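PDB 5YJE: protein HIRA from Homo sapiens, which cooperates with ASF1A as a histone chaperone to promote replication-independent chromatin assembly and is required for periodic repression of histone gene transcription. Local coordinates for residues B[217-229]-B[268-280]. Numbering follows the deposited sequence. Where two conformers were deposited one is given.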
loop_
_atom_site.group_PDB
_atom_site.type_symbol
_atom_site.label_atom_id
_atom_site.label_comp_id
_atom_site.label_asym_id
_atom_site.label_seq_id
_atom_site.Cartn_x
_atom_site.Cartn_y
_atom_site.Cartn_z
ATOM N N ASP B 217 18.274 -0.539 -21.961
ATOM C CA ASP B 217 19.138 0.623 -22.157
ATOM C C ASP B 217 20.047 0.325 -23.355
ATOM O O ASP B 217 21.112 -0.264 -23.191
ATOM C CB ASP B 217 19.925 0.912 -20.894
ATOM C CG ASP B 217 20.922 2.041 -21.058
ATOM O OD1 ASP B 217 20.946 2.689 -22.126
ATOM O OD2 ASP B 217 21.675 2.295 -20.089
ATOM N N LYS B 218 19.623 0.759 -24.546
ATOM C CA LYS B 218 20.338 0.386 -25.771
ATOM C C LYS B 218 21.779 0.911 -25.788
ATOM O O LYS B 218 22.691 0.201 -26.214
ATOM C CB LYS B 218 19.577 0.877 -27.005
ATOM C CG LYS B 218 18.198 0.237 -27.164
ATOM N N GLN B 219 22.010 2.130 -25.294
ATOM C CA GLN B 219 23.356 2.703 -25.290
ATOM C C GLN B 219 24.318 1.909 -24.404
ATOM O O GLN B 219 25.408 1.524 -24.846
ATOM C CB GLN B 219 23.303 4.162 -24.836
ATOM N N ASP B 220 23.956 1.687 -23.138
ATOM C CA ASP B 220 24.806 0.945 -22.209
ATOM C C ASP B 220 24.541 -0.554 -22.231
ATOM O O ASP B 220 24.851 -1.243 -21.246
ATOM C CB ASP B 220 24.638 1.465 -20.776
ATOM C CG ASP B 220 25.530 2.653 -20.476
ATOM O OD1 ASP B 220 26.409 2.965 -21.317
ATOM O OD2 ASP B 220 25.365 3.250 -19.380
ATOM N N SER B 221 23.977 -1.069 -23.321
ATOM C CA SER B 221 23.697 -2.496 -23.419
ATOM C C SER B 221 24.993 -3.312 -23.481
ATOM O O SER B 221 25.912 -2.997 -24.244
ATOM C CB SER B 221 22.834 -2.776 -24.649
ATOM O OG SER B 221 22.531 -4.154 -24.765
ATOM N N LEU B 222 25.057 -4.357 -22.659
ATOM C CA LEU B 222 26.107 -5.358 -22.704
ATOM C C LEU B 222 25.779 -6.498 -23.652
ATOM O O LEU B 222 26.550 -7.461 -23.735
ATOM C CB LEU B 222 26.366 -5.902 -21.303
ATOM C CG LEU B 222 26.900 -4.873 -20.318
ATOM C CD1 LEU B 222 26.477 -5.243 -18.913
ATOM C CD2 LEU B 222 28.416 -4.791 -20.425
ATOM N N ALA B 223 24.664 -6.395 -24.380
ATOM C CA ALA B 223 24.194 -7.515 -25.193
ATOM C C ALA B 223 25.151 -7.840 -26.341
ATOM O O ALA B 223 25.355 -9.018 -26.667
ATOM C CB ALA B 223 22.793 -7.221 -25.735
ATOM N N GLN B 224 25.739 -6.824 -26.977
ATOM C CA GLN B 224 26.569 -7.103 -28.152
ATOM C C GLN B 224 27.848 -7.861 -27.787
ATOM O O GLN B 224 28.395 -8.594 -28.617
ATOM C CB GLN B 224 26.899 -5.803 -28.893
ATOM N N CYS B 225 28.327 -7.723 -26.558
ATOM C CA CYS B 225 29.538 -8.408 -26.142
ATOM C C CYS B 225 29.265 -9.638 -25.287
ATOM O O CYS B 225 30.209 -10.345 -24.930
ATOM C CB CYS B 225 30.456 -7.425 -25.415
ATOM S SG CYS B 225 31.063 -6.115 -26.523
ATOM N N ALA B 226 28.005 -9.919 -24.973
ATOM C CA ALA B 226 27.671 -11.118 -24.225
ATOM C C ALA B 226 27.866 -12.355 -25.095
ATOM O O ALA B 226 27.343 -12.431 -26.211
ATOM C CB ALA B 226 26.228 -11.039 -23.720
ATOM N N ASP B 227 28.585 -13.339 -24.564
ATOM C CA ASP B 227 28.928 -14.572 -25.269
ATOM C C ASP B 227 28.342 -15.747 -24.497
ATOM O O ASP B 227 28.863 -16.131 -23.446
ATOM C CB ASP B 227 30.449 -14.696 -25.421
ATOM C CG ASP B 227 30.887 -16.067 -25.927
ATOM O OD1 ASP B 227 30.043 -16.795 -26.491
ATOM O OD2 ASP B 227 32.083 -16.409 -25.773
ATOM N N PHE B 228 27.269 -16.324 -25.023
ATOM C CA PHE B 228 26.564 -17.411 -24.355
ATOM C C PHE B 228 25.832 -18.204 -25.427
ATOM O O PHE B 228 25.747 -17.781 -26.582
ATOM C CB PHE B 228 25.596 -16.878 -23.281
ATOM C CG PHE B 228 24.542 -15.957 -23.832
ATOM C CD1 PHE B 228 24.805 -14.607 -23.998
ATOM C CD2 PHE B 228 23.300 -16.452 -24.220
ATOM C CE1 PHE B 228 23.843 -13.762 -24.544
ATOM C CE2 PHE B 228 22.337 -15.621 -24.758
ATOM C CZ PHE B 228 22.602 -14.275 -24.925
ATOM N N ARG B 229 25.298 -19.358 -25.026
ATOM C CA ARG B 229 24.559 -20.249 -25.929
ATOM C C ARG B 229 23.046 -20.150 -25.717
ATOM O O ARG B 229 22.492 -20.802 -24.827
ATOM C CB ARG B 229 25.012 -21.702 -25.741
ATOM N N VAL B 268 36.742 -10.732 -18.395
ATOM C CA VAL B 268 35.918 -9.546 -18.531
ATOM C C VAL B 268 34.696 -9.848 -19.394
ATOM O O VAL B 268 33.590 -9.376 -19.111
ATOM C CB VAL B 268 36.757 -8.388 -19.103
ATOM C CG1 VAL B 268 35.924 -7.151 -19.288
ATOM C CG2 VAL B 268 37.964 -8.086 -18.196
ATOM N N GLN B 269 34.864 -10.658 -20.441
ATOM C CA GLN B 269 33.715 -11.012 -21.265
ATOM C C GLN B 269 32.783 -11.950 -20.515
ATOM O O GLN B 269 31.560 -11.886 -20.694
ATOM C CB GLN B 269 34.154 -11.636 -22.598
ATOM C CG GLN B 269 33.023 -11.877 -23.623
ATOM C CD GLN B 269 33.520 -11.939 -25.066
ATOM O OE1 GLN B 269 34.670 -12.289 -25.332
ATOM N NE2 GLN B 269 32.649 -11.610 -26.001
ATOM N N GLN B 270 33.330 -12.826 -19.670
ATOM C CA GLN B 270 32.447 -13.602 -18.809
ATOM C C GLN B 270 31.660 -12.700 -17.863
ATOM O O GLN B 270 30.476 -12.937 -17.614
ATOM C CB GLN B 270 33.226 -14.632 -18.011
ATOM C CG GLN B 270 33.849 -15.750 -18.852
ATOM C CD GLN B 270 34.620 -16.715 -17.965
ATOM O OE1 GLN B 270 35.514 -16.302 -17.231
ATOM N NE2 GLN B 270 34.249 -17.990 -17.994
ATOM N N GLU B 271 32.297 -11.672 -17.310
ATOM C CA GLU B 271 31.589 -10.876 -16.317
ATOM C C GLU B 271 30.531 -10.016 -16.989
ATOM O O GLU B 271 29.433 -9.843 -16.450
ATOM C CB GLU B 271 32.570 -10.038 -15.489
ATOM C CG GLU B 271 33.580 -10.916 -14.718
ATOM C CD GLU B 271 34.041 -10.350 -13.374
ATOM O OE1 GLU B 271 33.774 -9.166 -13.039
ATOM O OE2 GLU B 271 34.687 -11.121 -12.632
ATOM N N THR B 272 30.822 -9.512 -18.192
ATOM C CA THR B 272 29.793 -8.788 -18.926
ATOM C C THR B 272 28.666 -9.718 -19.341
ATOM O O THR B 272 27.495 -9.337 -19.272
ATOM C CB THR B 272 30.378 -8.073 -20.138
ATOM O OG1 THR B 272 30.878 -9.040 -21.060
ATOM C CG2 THR B 272 31.489 -7.124 -19.727
ATOM N N THR B 273 28.992 -10.951 -19.724
ATOM C CA THR B 273 27.955 -11.903 -20.107
ATOM C C THR B 273 27.054 -12.235 -18.920
ATOM O O THR B 273 25.823 -12.268 -19.054
ATOM C CB THR B 273 28.593 -13.169 -20.690
ATOM O OG1 THR B 273 29.282 -12.827 -21.892
ATOM C CG2 THR B 273 27.547 -14.223 -21.027
ATOM N N LEU B 274 27.654 -12.457 -17.746
ATOM C CA LEU B 274 26.888 -12.717 -16.533
ATOM C C LEU B 274 25.989 -11.527 -16.186
ATOM O O LEU B 274 24.795 -11.694 -15.918
ATOM C CB LEU B 274 27.837 -13.012 -15.378
ATOM C CG LEU B 274 28.037 -14.406 -14.780
ATOM C CD1 LEU B 274 28.598 -14.254 -13.393
ATOM C CD2 LEU B 274 26.784 -15.217 -14.718
ATOM N N ALA B 275 26.560 -10.318 -16.183
ATOM C CA ALA B 275 25.793 -9.122 -15.867
ATOM C C ALA B 275 24.628 -8.952 -16.831
ATOM O O ALA B 275 23.500 -8.683 -16.411
ATOM C CB ALA B 275 26.697 -7.891 -15.895
ATOM N N TYR B 276 24.878 -9.157 -18.123
ATOM C CA TYR B 276 23.825 -9.066 -19.119
ATOM C C TYR B 276 22.706 -10.064 -18.852
ATOM O O TYR B 276 21.523 -9.697 -18.867
ATOM C CB TYR B 276 24.392 -9.284 -20.515
ATOM C CG TYR B 276 23.299 -9.422 -21.568
ATOM C CD1 TYR B 276 22.540 -8.320 -21.947
ATOM C CD2 TYR B 276 23.006 -10.655 -22.159
ATOM C CE1 TYR B 276 21.539 -8.427 -22.901
ATOM C CE2 TYR B 276 22.014 -10.772 -23.127
ATOM C CZ TYR B 276 21.284 -9.645 -23.491
ATOM O OH TYR B 276 20.290 -9.720 -24.433
ATOM N N LEU B 277 23.050 -11.340 -18.658
ATOM C CA LEU B 277 22.006 -12.349 -18.506
ATOM C C LEU B 277 21.229 -12.158 -17.204
ATOM O O LEU B 277 20.013 -12.390 -17.157
ATOM C CB LEU B 277 22.600 -13.757 -18.600
ATOM C CG LEU B 277 23.097 -14.214 -19.985
ATOM C CD1 LEU B 277 23.908 -15.505 -19.902
ATOM C CD2 LEU B 277 21.944 -14.389 -20.978
ATOM N N GLU B 278 21.911 -11.718 -16.143
ATOM C CA GLU B 278 21.220 -11.382 -14.904
ATOM C C GLU B 278 20.284 -10.187 -15.104
ATOM O O GLU B 278 19.181 -10.160 -14.563
ATOM C CB GLU B 278 22.244 -11.114 -13.794
ATOM C CG GLU B 278 22.928 -12.372 -13.273
ATOM C CD GLU B 278 24.151 -12.106 -12.364
ATOM O OE1 GLU B 278 24.817 -13.091 -11.981
ATOM O OE2 GLU B 278 24.449 -10.928 -12.024
ATOM N N ASN B 279 20.721 -9.192 -15.870
ATOM C CA ASN B 279 19.872 -8.067 -16.236
ATOM C C ASN B 279 18.619 -8.534 -16.968
ATOM O O ASN B 279 17.517 -8.074 -16.672
ATOM C CB ASN B 279 20.649 -7.085 -17.114
ATOM C CG ASN B 279 21.538 -6.142 -16.310
ATOM O OD1 ASN B 279 21.266 -5.861 -15.143
ATOM N ND2 ASN B 279 22.606 -5.639 -16.943
ATOM N N GLN B 280 18.774 -9.447 -17.931
ATOM C CA GLN B 280 17.629 -9.977 -18.677
ATOM C C GLN B 280 16.652 -10.697 -17.761
ATOM O O GLN B 280 15.435 -10.487 -17.842
ATOM C CB GLN B 280 18.104 -10.932 -19.777
ATOM C CG GLN B 280 18.836 -10.276 -20.921
ATOM C CD GLN B 280 17.998 -9.191 -21.576
ATOM O OE1 GLN B 280 17.936 -8.070 -21.081
ATOM N NE2 GLN B 280 17.343 -9.524 -22.695
#
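Asp227 N donates to Thr273 OG1 at 2.8 Å, nearly straight (170°), and that hydroxyl in turn donates to Gln269 O. One turn earlier, a second hydrogen bond runs from Gln269 NE2 to Cys225 O at 2.9 Å, the acceptor lying close to the amide plane; NE2 also bonds Ala259 O and OE1 accepts from Leu261 N, which fixes the amide's rotation.

CH-pi contacts come next. With CG anti to the backbone N (chi1 171°), the Tyr276 ring turns toward Ala223 and Ala226: Ala223 CA sits over one face, 3.9 Å from the centroid, and Gln280 CG backs the other. Leu277 CD2 lies squarely over a face of Phe228.

Among apolar touches, Ala226 CB meets Tyr276 CD2 at 3.6 Å and Phe228 CE1 meets Tyr276 CE2, the ring planes some 30° apart. Leu222 sets CB against Tyr276 CB, CD2 on Thr272 CB (3.8 Å) and CD1 on Ala275 CB. Cutting Tyr276 back to an alanine is likely to open a gap beside Ala223 and Ala226 and deprive Phe228 CE1 of its ring neighbour.

In this C-terminal part of HIRA, the loop leaving edge strand 211-217 thus joins its antiparallel sheet to helix 266-286; Phe228 also touches Val299 of helix 290-307, and Thr272 packs on Leu76 of a second subunit.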